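Local atomic coordinates of aldehyde dehydrogenase 12 (Zea mays, PDB entry 6D97), a protein that catalyses the NAD-dependent oxidation of L-glutamate gamma-semialdehyde to glutamate, the last step of proline catabolism in plants. Residues 29-34 and 230-235; 45-50 and 249-254; 297-302 and 462-467; 317-322 and 493-498. All blocks are in the same frame, centred on the assembly; numbering follows the deposited sequence.

Contact 1 of 4, residues 29-34 and 230-235; sequences FATVSP and VMEQMI
Crossing Thr-31 and Val-32 at a slant, Gln-233 reaches out from its helix and lays its carboxamide against the chain of residues 29-34, so that both ends of the amide are used on Thr-31. OE1 accepts from Thr-31 N at 3.0 Å, the donor lying in the carbonyl plane on a lone pair. NE2 gives a hydrogen to Thr-31 OG1, also at 3.0 Å, in a nearly straight bond (169° at the hydrogen) that keeps to the amide plane. With backbone and hydroxyl of one residue taken together, the amide is fixed against flipping. A bend at chi2 (-60°) brings the end of the side chain round to the loop, and the Thr-31 hydroxyl, standing between its own N and carbonyl carbon (chi1 57°), is turned to meet it. Glutamine suits the place because it offers an acceptor and a donor side by side. Val-32 packs its CG1 on Gln-233 CD at 3.5 Å, and Ala-30 sets its CA 3.2 Å from Gln-233 OE1, its methyl beside the same oxygen. Phe-29 approaches the helix backbone instead, with CD1 3.5 Å from Gln-233 O. A leucine in place of Gln-233 would probably leave Thr-31 N and OG1 without these mates and let the loop shift off the helix. The contact thus ties the N-terminal loop to helix 229-240. Phe-29 and Val-32 spread further along that helix to Leu-237 and Ile-229, while Ala-30 and Pro-34 lean on Phe-129 of helix 124-137, which also brings Leu-133 against Gln-233.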
loop_
_atom_site.group_PDB
_atom_site.type_symbol
_atom_site.label_atom_id
_atom_site.label_comp_id
_atom_site.label_asym_id
_atom_site.label_seq_id
_atom_site.Cartn_x
_atom_site.Cartn_y
_atom_site.Cartn_z
ATOM N N PHE A 29 -12.780 33.140 19.325
ATOM C CA PHE A 29 -13.178 33.230 17.928
ATOM C C PHE A 29 -14.681 33.413 17.764
ATOM O O PHE A 29 -15.133 33.769 16.670
ATOM C CB PHE A 29 -12.734 31.978 17.179
ATOM C CG PHE A 29 -13.330 30.710 17.717
ATOM C CD1 PHE A 29 -14.582 30.289 17.300
ATOM C CD2 PHE A 29 -12.640 29.934 18.635
ATOM C CE1 PHE A 29 -15.138 29.128 17.789
ATOM C CE2 PHE A 29 -13.192 28.766 19.128
ATOM C CZ PHE A 29 -14.444 28.363 18.703
ATOM N N ALA A 30 -15.456 33.165 18.815
ATOM C CA ALA A 30 -16.900 33.086 18.673
ATOM C C ALA A 30 -17.521 34.468 18.531
ATOM O O ALA A 30 -17.084 35.438 19.156
ATOM C CB ALA A 30 -17.507 32.360 19.874
ATOM N N THR A 31 -18.543 34.551 17.683
ATOM C CA THR A 31 -19.400 35.725 17.586
ATOM C C THR A 31 -20.809 35.439 18.086
ATOM O O THR A 31 -21.702 36.272 17.911
ATOM C CB THR A 31 -19.449 36.241 16.145
ATOM O OG1 THR A 31 -19.912 35.203 15.271
ATOM C CG2 THR A 31 -18.070 36.699 15.696
ATOM N N VAL A 32 -21.023 34.284 18.712
ATOM C CA VAL A 32 -22.344 33.863 19.158
ATOM C C VAL A 32 -22.211 33.131 20.485
ATOM O O VAL A 32 -21.212 32.458 20.746
ATOM C CB VAL A 32 -23.043 32.974 18.103
ATOM C CG1 VAL A 32 -22.305 31.650 17.933
ATOM C CG2 VAL A 32 -24.496 32.731 18.466
ATOM N N SER A 33 -23.227 33.271 21.327
ATOM C CA SER A 33 -23.320 32.544 22.583
ATOM C C SER A 33 -24.421 31.510 22.448
ATOM O O SER A 33 -25.602 31.883 22.386
ATOM C CB SER A 33 -23.612 33.494 23.741
ATOM O OG SER A 33 -23.959 32.781 24.914
ATOM N N PRO A 34 -24.090 30.214 22.402
ATOM C CA PRO A 34 -25.110 29.197 22.079
ATOM C C PRO A 34 -26.299 29.203 23.012
ATOM O O PRO A 34 -27.423 28.965 22.565
ATOM C CB PRO A 34 -24.326 27.881 22.180
ATOM C CG PRO A 34 -22.914 28.280 21.907
ATOM C CD PRO A 34 -22.747 29.632 22.528
ATOM N N VAL A 230 -22.919 26.883 12.682
ATOM C CA VAL A 230 -21.895 26.062 13.319
ATOM C C VAL A 230 -20.596 26.135 12.531
ATOM O O VAL A 230 -19.534 26.463 13.073
ATOM C CB VAL A 230 -22.381 24.611 13.462
ATOM C CG1 VAL A 230 -21.265 23.736 14.009
ATOM C CG2 VAL A 230 -23.606 24.557 14.358
ATOM N N MET A 231 -20.662 25.832 11.231
ATOM C CA MET A 231 -19.461 25.900 10.407
ATOM C C MET A 231 -18.932 27.319 10.306
ATOM O O MET A 231 -17.725 27.515 10.129
ATOM C CB MET A 231 -19.729 25.342 9.011
ATOM C CG MET A 231 -19.433 23.872 8.887
ATOM S SD MET A 231 -17.839 23.372 9.572
ATOM C CE MET A 231 -16.718 24.087 8.376
ATOM N N GLU A 232 -19.808 28.319 10.412
ATOM C CA GLU A 232 -19.341 29.700 10.420
ATOM C C GLU A 232 -18.423 29.946 11.610
ATOM O O GLU A 232 -17.341 30.528 11.467
ATOM C CB GLU A 232 -20.534 30.656 10.442
ATOM C CG GLU A 232 -20.220 32.031 9.879
ATOM C CD GLU A 232 -20.489 33.149 10.860
ATOM O OE1 GLU A 232 -21.199 34.105 10.489
ATOM O OE2 GLU A 232 -19.991 33.073 12.002
ATOM N N GLN A 233 -18.833 29.484 12.793
ATOM C CA GLN A 233 -17.971 29.569 13.969
ATOM C C GLN A 233 -16.722 28.715 13.801
ATOM O O GLN A 233 -15.628 29.116 14.211
ATOM C CB GLN A 233 -18.748 29.146 15.216
ATOM C CG GLN A 233 -19.992 29.977 15.469
ATOM C CD GLN A 233 -19.677 31.448 15.652
ATOM O OE1 GLN A 233 -18.941 31.829 16.561
ATOM N NE2 GLN A 233 -20.225 32.282 14.781
ATOM N N MET A 234 -16.864 27.534 13.194
ATOM C CA MET A 234 -15.703 26.672 12.988
ATOM C C MET A 234 -14.692 27.323 12.050
ATOM O O MET A 234 -13.478 27.199 12.250
ATOM C CB MET A 234 -16.149 25.313 12.450
ATOM C CG MET A 234 -15.019 24.313 12.322
ATOM S SD MET A 234 -14.304 23.900 13.922
ATOM C CE MET A 234 -12.672 23.384 13.407
ATOM N N ILE A 235 -15.174 28.038 11.031
ATOM C CA ILE A 235 -14.271 28.699 10.094
ATOM C C ILE A 235 -13.512 29.827 10.780
ATOM O O ILE A 235 -12.327 30.054 10.503
ATOM C CB ILE A 235 -15.051 29.201 8.867
ATOM C CG1 ILE A 235 -15.530 28.013 8.035
ATOM C CG2 ILE A 235 -14.181 30.102 8.017
ATOM C CD1 ILE A 235 -16.539 28.386 6.970
#

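Contact 2 of 4, residues 45-50 and 249-254; sequences VQNFVQ and DFINSD
Phe-48 and Phe-250 form a single antiparallel bridge, a hydrogen-bonded pair that joins strand 43-49 to 249-251, an outermost strand of the parallel Rossmann-type sheet of the NAD-binding domain. Phe-250 N gives to Phe-48 O at 2.6 Å, and Phe-48 N returns a bond to Phe-250 O. The two CB atoms touch, but the rings part: Phe-250 receives Gln-46 O at its edge, whereas Phe-48 meets Trp-53 edge-to-face. Beyond the bridge an asparagine takes over from the backbone. Asn-47 CB lies 3.2 Å from Phe-250 O. With CG beside the backbone N (chi1 -49°), the amide then turns toward Asn-252. Asn-47 OD1 is gripped twice, by Asn-252 N at 2.7 Å nearly along the C=O axis and by Asn-252 ND2 at 2.9 Å from above the carbonyl plane, the two amide planes being 48° apart. Asn-47 ND2 goes to Ala-75 O, so each end of the amide has work, which a purely apolar residue could not do. Asn-252 ND2 adds a weak bond to Gln-46 O, and Asn-252 OD1 is held by Ser-228 OG. Ile-251 lies beside the NAD-binding Lys-222. At the other end of the bridge Asp-249 bonds Ser-88 OG through OD2, while its OD1, met on the syn side but tilted 33° out of the carboxylate plane, accepts from Gln-50 N at 3.2 Å.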
loop_
_atom_site.group_PDB
_atom_site.type_symbol
_atom_site.label_atom_id
_atom_site.label_comp_id
_atom_site.label_asym_id
_atom_site.label_seq_id
_atom_site.Cartn_x
_atom_site.Cartn_y
_atom_site.Cartn_z
ATOM N N VAL A 45 -25.474 35.016 10.623
ATOM C CA VAL A 45 -24.519 34.165 9.925
ATOM C C VAL A 45 -24.121 34.868 8.638
ATOM O O VAL A 45 -24.987 35.270 7.851
ATOM C CB VAL A 45 -25.104 32.774 9.625
ATOM C CG1 VAL A 45 -24.071 31.903 8.919
ATOM C CG2 VAL A 45 -25.580 32.130 10.903
ATOM N N GLN A 46 -22.822 35.015 8.426
ATOM C CA GLN A 46 -22.306 35.729 7.272
ATOM C C GLN A 46 -21.650 34.766 6.297
ATOM O O GLN A 46 -21.342 33.615 6.618
ATOM C CB GLN A 46 -21.305 36.805 7.701
ATOM C CG GLN A 46 -21.886 37.847 8.638
ATOM C CD GLN A 46 -20.864 38.873 9.067
ATOM O OE1 GLN A 46 -20.180 38.700 10.075
ATOM N NE2 GLN A 46 -20.742 39.946 8.294
ATOM N N ASN A 47 -21.438 35.267 5.090
ATOM C CA ASN A 47 -20.637 34.570 4.103
ATOM C C ASN A 47 -19.177 34.982 4.242
ATOM O O ASN A 47 -18.849 36.015 4.829
ATOM C CB ASN A 47 -21.136 34.869 2.688
ATOM C CG ASN A 47 -22.638 34.693 2.551
ATOM O OD1 ASN A 47 -23.145 33.569 2.526
ATOM N ND2 ASN A 47 -23.361 35.808 2.464
ATOM N N PHE A 48 -18.297 34.150 3.697
ATOM C CA PHE A 48 -16.882 34.471 3.583
ATOM C C PHE A 48 -16.475 34.262 2.135
ATOM O O PHE A 48 -16.596 33.150 1.610
ATOM C CB PHE A 48 -16.035 33.600 4.514
ATOM C CG PHE A 48 -14.620 34.073 4.668
ATOM C CD1 PHE A 48 -14.311 35.082 5.563
ATOM C CD2 PHE A 48 -13.599 33.501 3.929
ATOM C CE1 PHE A 48 -13.012 35.514 5.715
ATOM C CE2 PHE A 48 -12.299 33.929 4.078
ATOM C CZ PHE A 48 -12.006 34.939 4.969
ATOM N N VAL A 49 -16.002 35.324 1.491
ATOM C CA VAL A 49 -15.628 35.257 0.085
ATOM C C VAL A 49 -14.550 36.296 -0.174
ATOM O O VAL A 49 -14.569 37.391 0.398
ATOM C CB VAL A 49 -16.852 35.462 -0.834
ATOM C CG1 VAL A 49 -17.366 36.891 -0.740
ATOM C CG2 VAL A 49 -16.514 35.111 -2.269
ATOM N N GLN A 50 -13.600 35.925 -1.031
ATOM C CA GLN A 50 -12.472 36.777 -1.396
ATOM C C GLN A 50 -11.750 37.310 -0.160
ATOM O O GLN A 50 -11.249 38.437 -0.153
ATOM C CB GLN A 50 -12.925 37.918 -2.312
ATOM C CG GLN A 50 -13.975 37.489 -3.332
ATOM C CD GLN A 50 -13.654 37.954 -4.733
ATOM O OE1 GLN A 50 -12.651 37.547 -5.318
ATOM N NE2 GLN A 50 -14.502 38.816 -5.279
ATOM N N ASP A 249 -14.032 29.619 0.474
ATOM C CA ASP A 249 -15.178 30.509 0.546
ATOM C C ASP A 249 -16.332 29.803 1.246
ATOM O O ASP A 249 -16.414 28.573 1.269
ATOM C CB ASP A 249 -15.620 30.968 -0.846
ATOM C CG ASP A 249 -14.548 31.754 -1.560
ATOM O OD1 ASP A 249 -14.000 32.701 -0.960
ATOM O OD2 ASP A 249 -14.243 31.414 -2.717
ATOM N N PHE A 250 -17.240 30.607 1.795
ATOM C CA PHE A 250 -18.382 30.116 2.559
ATOM C C PHE A 250 -19.623 30.836 2.056
ATOM O O PHE A 250 -19.715 32.061 2.180
ATOM C CB PHE A 250 -18.158 30.371 4.055
ATOM C CG PHE A 250 -19.194 29.764 4.955
ATOM C CD1 PHE A 250 -19.450 28.401 4.935
ATOM C CD2 PHE A 250 -19.881 30.560 5.859
ATOM C CE1 PHE A 250 -20.393 27.847 5.785
ATOM C CE2 PHE A 250 -20.825 30.018 6.710
ATOM C CZ PHE A 250 -21.082 28.658 6.676
ATOM N N ILE A 251 -20.562 30.099 1.469
ATOM C CA ILE A 251 -21.758 30.694 0.883
ATOM C C ILE A 251 -22.989 30.146 1.595
ATOM O O ILE A 251 -23.071 28.946 1.882
ATOM C CB ILE A 251 -21.841 30.449 -0.638
ATOM C CG1 ILE A 251 -23.081 31.137 -1.219
ATOM C CG2 ILE A 251 -21.851 28.961 -0.959
ATOM C CD1 ILE A 251 -23.089 31.238 -2.735
ATOM N N ASN A 252 -23.930 31.034 1.902
ATOM C CA ASN A 252 -25.242 30.661 2.410
ATOM C C ASN A 252 -26.279 31.024 1.355
ATOM O O ASN A 252 -26.270 32.144 0.835
ATOM C CB ASN A 252 -25.557 31.370 3.730
ATOM C CG ASN A 252 -24.545 31.072 4.825
ATOM O OD1 ASN A 252 -24.718 30.142 5.609
ATOM N ND2 ASN A 252 -23.500 31.887 4.901
ATOM N N SER A 253 -27.154 30.078 1.031
ATOM C CA SER A 253 -28.170 30.303 0.009
ATOM C C SER A 253 -29.166 29.157 0.063
ATOM O O SER A 253 -28.941 28.142 0.729
ATOM C CB SER A 253 -27.558 30.409 -1.392
ATOM O OG SER A 253 -27.054 29.157 -1.825
ATOM N N ASP A 254 -30.278 29.335 -0.645
ATOM C CA ASP A 254 -31.159 28.210 -0.887
ATOM C C ASP A 254 -30.543 27.303 -1.948
ATOM O O ASP A 254 -29.535 27.636 -2.580
ATOM C CB ASP A 254 -32.557 28.678 -1.305
ATOM C CG ASP A 254 -32.552 29.568 -2.543
ATOM O OD1 ASP A 254 -31.814 29.288 -3.510
ATOM O OD2 ASP A 254 -33.326 30.546 -2.561
#

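Contact 3 of 4, residues 297-302 and 462-467; sequences FDWKIL and LTAAIV
Asp-298 OD1 is gripped by two donors: Thr-463 N reaches it at 3.3 Å from above the carboxylate plane, and a water gives it a hydrogen at 2.7 Å. The same water accepts from Leu-462 N, so an aspartate side chain, in part through solvent, takes up two successive backbone N-H groups. From there the strands run parallel, 6° apart, and the bonding passes to the main chain. Ala-465 N bonds Trp-299 O, Ile-301 N bonds Ala-465 O, and Val-467 N meets Ile-301 O at 2.7 Å.

Side chains alternate between the two faces of the sheet. On one, Trp-299 folds its indole back over the neighbouring strand, CG lying between N and the carbonyl carbon (chi1 46°). Ala-464 CB sits over the six-membered ring, 3.3 Å from its centroid and 10° off the normal, a close CH-pi contact; a methyl is small enough to sit this close against the ring face. Ile-466 CG1 comes to the edge of the indole, 3.9 Å from CZ3. On the other face, the aliphatic part of Lys-300 crosses Val-467, with CD 3.7 Å from CG2, and its CE rests on Ala-465 CB. Lys-300 NZ hydrogen-bonds Gln-331 OE1 and forms a salt bridge with Asp-319. Leu-302 lies alongside Val-467, pointing the same way.

The pair lies toward one side of a seven-stranded sheet, strand 331-337 flanking 298-302 and the outermost strand 485-488 flanking 463-467. Helix 471-479 packs on Ile-466, and helix 309-321 covers Lys-300 and Val-467 on the other face.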
loop_
_atom_site.group_PDB
_atom_site.type_symbol
_atom_site.label_atom_id
_atom_site.label_comp_id
_atom_site.label_asym_id
_atom_site.label_seq_id
_atom_site.Cartn_x
_atom_site.Cartn_y
_atom_site.Cartn_z
ATOM N N PHE A 297 -31.659 3.876 3.145
ATOM C CA PHE A 297 -32.650 3.082 3.859
ATOM C C PHE A 297 -31.915 1.893 4.444
ATOM O O PHE A 297 -31.773 0.846 3.801
ATOM C CB PHE A 297 -33.806 2.666 2.932
ATOM C CG PHE A 297 -34.971 2.104 3.660
ATOM C CD1 PHE A 297 -35.945 2.930 4.183
ATOM C CD2 PHE A 297 -35.076 0.744 3.861
ATOM C CE1 PHE A 297 -37.017 2.400 4.888
ATOM C CE2 PHE A 297 -36.143 0.213 4.562
ATOM C CZ PHE A 297 -37.115 1.041 5.072
ATOM N N ASP A 298 -31.468 2.039 5.689
ATOM C CA ASP A 298 -30.512 1.119 6.313
ATOM C C ASP A 298 -31.228 0.029 7.104
ATOM O O ASP A 298 -32.210 0.296 7.813
ATOM C CB ASP A 298 -29.582 1.927 7.210
ATOM C CG ASP A 298 -29.176 3.238 6.559
ATOM O OD1 ASP A 298 -28.717 3.216 5.418
ATOM O OD2 ASP A 298 -29.279 4.287 7.202
ATOM N N TRP A 299 -30.755 -1.198 6.944
ATOM C CA TRP A 299 -31.396 -2.370 7.503
ATOM C C TRP A 299 -30.519 -2.987 8.581
ATOM O O TRP A 299 -29.293 -2.843 8.571
ATOM C CB TRP A 299 -31.715 -3.428 6.419
ATOM C CG TRP A 299 -30.605 -3.728 5.448
ATOM C CD1 TRP A 299 -30.442 -3.202 4.196
ATOM C CD2 TRP A 299 -29.524 -4.646 5.639
ATOM N NE1 TRP A 299 -29.317 -3.728 3.605
ATOM C CE2 TRP A 299 -28.735 -4.615 4.471
ATOM C CE3 TRP A 299 -29.141 -5.485 6.690
ATOM C CZ2 TRP A 299 -27.588 -5.391 4.326
ATOM C CZ3 TRP A 299 -28.004 -6.249 6.547
ATOM C CH2 TRP A 299 -27.238 -6.197 5.374
ATOM N N LYS A 300 -31.172 -3.667 9.520
ATOM C CA LYS A 300 -30.516 -4.517 10.501
ATOM C C LYS A 300 -31.147 -5.892 10.413
ATOM O O LYS A 300 -32.376 -6.020 10.465
ATOM C CB LYS A 300 -30.645 -3.959 11.919
ATOM C CG LYS A 300 -30.075 -4.874 12.986
ATOM C CD LYS A 300 -30.130 -4.219 14.354
ATOM C CE LYS A 300 -29.046 -3.162 14.507
ATOM N NZ LYS A 300 -29.344 -2.209 15.613
ATOM N N ILE A 301 -30.310 -6.907 10.236
ATOM C CA ILE A 301 -30.736 -8.298 10.225
ATOM C C ILE A 301 -30.278 -8.933 11.528
ATOM O O ILE A 301 -29.100 -8.834 11.894
ATOM C CB ILE A 301 -30.163 -9.060 9.018
ATOM C CG1 ILE A 301 -30.681 -8.481 7.700
ATOM C CG2 ILE A 301 -30.510 -10.528 9.115
ATOM C CD1 ILE A 301 -29.998 -9.081 6.483
ATOM N N LEU A 302 -31.208 -9.565 12.235
ATOM C CA LEU A 302 -30.874 -10.371 13.400
ATOM C C LEU A 302 -30.720 -11.821 12.964
ATOM O O LEU A 302 -31.615 -12.381 12.319
ATOM C CB LEU A 302 -31.953 -10.258 14.478
ATOM C CG LEU A 302 -32.401 -8.882 14.978
ATOM C CD1 LEU A 302 -33.427 -9.054 16.089
ATOM C CD2 LEU A 302 -31.230 -8.043 15.460
ATOM N N LEU A 462 -26.219 2.293 2.014
ATOM C CA LEU A 462 -25.366 3.077 2.895
ATOM C C LEU A 462 -24.878 2.224 4.060
ATOM O O LEU A 462 -23.826 1.586 3.963
ATOM C CB LEU A 462 -26.117 4.315 3.395
ATOM C CG LEU A 462 -25.303 5.404 4.092
ATOM C CD1 LEU A 462 -23.944 5.582 3.441
ATOM C CD2 LEU A 462 -26.066 6.712 4.053
ATOM N N THR A 463 -25.624 2.196 5.159
ATOM C CA THR A 463 -25.230 1.408 6.316
ATOM C C THR A 463 -26.146 0.205 6.487
ATOM O O THR A 463 -27.237 0.129 5.915
ATOM C CB THR A 463 -25.227 2.245 7.598
ATOM O OG1 THR A 463 -26.562 2.661 7.908
ATOM C CG2 THR A 463 -24.352 3.466 7.426
ATOM N N ALA A 464 -25.666 -0.746 7.280
ATOM C CA ALA A 464 -26.357 -2.004 7.520
ATOM C C ALA A 464 -25.699 -2.683 8.710
ATOM O O ALA A 464 -24.532 -2.430 9.022
ATOM C CB ALA A 464 -26.318 -2.917 6.294
ATOM N N ALA A 465 -26.464 -3.550 9.365
ATOM C CA ALA A 465 -25.984 -4.293 10.520
ATOM C C ALA A 465 -26.492 -5.723 10.454
ATOM O O ALA A 465 -27.661 -5.966 10.143
ATOM C CB ALA A 465 -26.430 -3.645 11.836
ATOM N N ILE A 466 -25.602 -6.664 10.754
ATOM C CA ILE A 466 -25.927 -8.084 10.800
ATOM C C ILE A 466 -25.609 -8.543 12.215
ATOM O O ILE A 466 -24.441 -8.755 12.566
ATOM C CB ILE A 466 -25.152 -8.896 9.758
ATOM C CG1 ILE A 466 -25.166 -8.174 8.409
ATOM C CG2 ILE A 466 -25.755 -10.290 9.626
ATOM C CD1 ILE A 466 -24.076 -8.615 7.482
ATOM N N VAL A 467 -26.645 -8.683 13.040
ATOM C CA VAL A 467 -26.477 -8.994 14.459
ATOM C C VAL A 467 -26.457 -10.514 14.580
ATOM O O VAL A 467 -27.493 -11.172 14.686
ATOM C CB VAL A 467 -27.562 -8.352 15.316
ATOM C CG1 VAL A 467 -27.333 -8.680 16.781
ATOM C CG2 VAL A 467 -27.585 -6.844 15.092
HETATM O O HOH W 1 -28.970 2.177 2.983
#

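Contact 4 of 4, residues 317-322 and 493-498; sequences DQDAYA and RTTGAP
Asp-319 gathers three hydrogen bonds from two successive residues of the 493-498 loop. The shortest comes from the hydroxyl of Thr-495, whose OG1 gives its hydrogen to Asp-319 OD1 at 2.7 Å, nearly along the C-O axis. Thr-495 N reaches the same oxygen at 3.2 Å, and Thr-494 N bonds OD2 at 3.0 Å; both amides come from above the carboxylate plane. A chi1 of -81° puts CG opposite the carbonyl carbon and sends the carboxylate out from the helix to the loop. Aspartate fits because its two oxygens can serve adjacent N-H groups, and its charge has a mate in Lys-300, which forms a salt bridge to OD2. An asparagine in its place would probably leave Lys-300 without this counter-charge and turn an amide nitrogen toward one of the loop's donors.

A water joins the helix to the loop a second time, giving hydrogens to Gln-318 O and to Thr-495 OG1. Packing follows: Thr-495 CG2 lies 3.5 Å from Asp-319 O, and Arg-493 CB is as far from OD2. The arginine end leads away, where NH2 bonds Gly-496 O at 2.8 Å within the guanidinium plane.

The loop that follows strand 485-488 is thus tied to the last turns of helix 309-321. Strand 331-337 touches both partners through Gln-331, and Gln-318 reaches Thr-547 of the second subunit.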
loop_
_atom_site.group_PDB
_atom_site.type_symbol
_atom_site.label_atom_id
_atom_site.label_comp_id
_atom_site.label_asym_id
_atom_site.label_seq_id
_atom_site.Cartn_x
_atom_site.Cartn_y
_atom_site.Cartn_z
ATOM N N ASP A 317 -32.448 0.757 19.874
ATOM C CA ASP A 317 -33.064 2.028 20.241
ATOM C C ASP A 317 -32.186 3.206 19.840
ATOM O O ASP A 317 -32.688 4.221 19.343
ATOM C CB ASP A 317 -33.350 2.060 21.742
ATOM C CG ASP A 317 -33.869 3.412 22.206
ATOM O OD1 ASP A 317 -35.056 3.709 21.950
ATOM O OD2 ASP A 317 -33.086 4.177 22.811
ATOM N N GLN A 318 -30.874 3.096 20.056
ATOM C CA GLN A 318 -29.980 4.186 19.683
ATOM C C GLN A 318 -29.884 4.319 18.172
ATOM O O GLN A 318 -29.865 5.436 17.642
ATOM C CB GLN A 318 -28.596 3.971 20.295
ATOM C CG GLN A 318 -28.568 4.110 21.809
ATOM C CD GLN A 318 -28.769 5.543 22.275
ATOM O OE1 GLN A 318 -29.448 5.795 23.269
ATOM N NE2 GLN A 318 -28.172 6.488 21.562
ATOM N N ASP A 319 -29.829 3.190 17.460
ATOM C CA ASP A 319 -29.727 3.241 16.005
ATOM C C ASP A 319 -30.959 3.891 15.396
ATOM O O ASP A 319 -30.853 4.729 14.495
ATOM C CB ASP A 319 -29.532 1.839 15.433
ATOM C CG ASP A 319 -28.097 1.371 15.517
ATOM O OD1 ASP A 319 -27.192 2.224 15.626
ATOM O OD2 ASP A 319 -27.881 0.143 15.463
ATOM N N ALA A 320 -32.142 3.524 15.885
ATOM C CA ALA A 320 -33.370 3.991 15.258
ATOM C C ALA A 320 -33.752 5.397 15.697
ATOM O O ALA A 320 -34.349 6.142 14.911
ATOM C CB ALA A 320 -34.514 3.021 15.557
ATOM N N TYR A 321 -33.413 5.794 16.926
ATOM C CA TYR A 321 -34.084 6.932 17.537
ATOM C C TYR A 321 -33.181 8.019 18.096
ATOM O O TYR A 321 -33.696 9.093 18.426
ATOM C CB TYR A 321 -35.022 6.442 18.647
ATOM C CG TYR A 321 -36.084 5.520 18.109
ATOM C CD1 TYR A 321 -36.794 5.854 16.961
ATOM C CD2 TYR A 321 -36.356 4.306 18.728
ATOM C CE1 TYR A 321 -37.758 5.015 16.456
ATOM C CE2 TYR A 321 -37.318 3.457 18.229
ATOM C CZ TYR A 321 -38.018 3.817 17.093
ATOM O OH TYR A 321 -38.979 2.977 16.586
ATOM N N ALA A 322 -31.873 7.794 18.223
ATOM C CA ALA A 322 -30.980 8.897 18.550
ATOM C C ALA A 322 -31.113 9.983 17.491
ATOM O O ALA A 322 -31.281 9.692 16.304
ATOM C CB ALA A 322 -29.531 8.420 18.645
ATOM N N ARG A 493 -24.134 -2.377 14.740
ATOM C CA ARG A 493 -25.001 -1.211 14.766
ATOM C C ARG A 493 -25.132 -0.672 13.348
ATOM O O ARG A 493 -24.434 -1.108 12.431
ATOM C CB ARG A 493 -24.435 -0.134 15.702
ATOM C CG ARG A 493 -23.051 0.369 15.286
ATOM C CD ARG A 493 -22.345 1.106 16.412
ATOM N NE ARG A 493 -21.316 2.004 15.896
ATOM C CZ ARG A 493 -20.052 1.656 15.680
ATOM N NH1 ARG A 493 -19.647 0.422 15.944
ATOM N NH2 ARG A 493 -19.194 2.548 15.200
ATOM N N THR A 494 -26.039 0.287 13.160
ATOM C CA THR A 494 -26.122 0.978 11.880
ATOM C C THR A 494 -25.559 2.391 11.925
ATOM O O THR A 494 -25.183 2.920 10.873
ATOM C CB THR A 494 -27.573 1.043 11.381
ATOM O OG1 THR A 494 -28.337 1.919 12.219
ATOM C CG2 THR A 494 -28.202 -0.336 11.389
ATOM N N THR A 495 -25.474 3.003 13.102
ATOM C CA THR A 495 -25.085 4.400 13.237
ATOM C C THR A 495 -23.740 4.534 13.941
ATOM O O THR A 495 -23.207 3.584 14.518
ATOM C CB THR A 495 -26.151 5.183 14.010
ATOM O OG1 THR A 495 -26.180 4.740 15.372
ATOM C CG2 THR A 495 -27.513 4.962 13.397
ATOM N N GLY A 496 -23.197 5.744 13.880
ATOM C CA GLY A 496 -22.027 6.084 14.665
ATOM C C GLY A 496 -20.703 5.697 14.049
ATOM O O GLY A 496 -19.807 5.234 14.764
ATOM N N ALA A 497 -20.554 5.862 12.744
ATOM C CA ALA A 497 -19.279 5.577 12.096
ATOM C C ALA A 497 -18.262 6.643 12.480
ATOM O O ALA A 497 -18.471 7.823 12.171
ATOM C CB ALA A 497 -19.446 5.524 10.583
ATOM N N PRO A 498 -17.174 6.291 13.162
ATOM C CA PRO A 498 -16.200 7.310 13.565
ATOM C C PRO A 498 -15.155 7.551 12.488
ATOM O O PRO A 498 -15.226 6.980 11.396
ATOM C CB PRO A 498 -15.591 6.713 14.838
ATOM C CG PRO A 498 -15.667 5.231 14.608
ATOM C CD PRO A 498 -16.842 4.960 13.700
HETATM O O HOH W 2 -27.637 6.376 16.684
#

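Overall arrangement
Contacts 1 and 2 belong to the NAD-binding side of the chain, contacts 3 and 4 to the part built on the seven-stranded sheet; the centres of 2 and 3 lie about 37 Å apart. Each pair is joined internally: the Glu-232 carboxylate accepts from the backbone N of Gln-46, while Lys-300 pairs with Asp-319. Contact 3, wholly buried, mixes regular backbone bonds with apolar packing. The others are largely buried too, but 1 and 2 each have an exposed residue at the margin (Thr-31, Gln-50), and 4 reaches a second subunit. Contact 2 has just one bridge, extended by polar side chains. In 1 and 4, loop against helix, one polar side chain carries the bonding, neutral in the first, charged in the second.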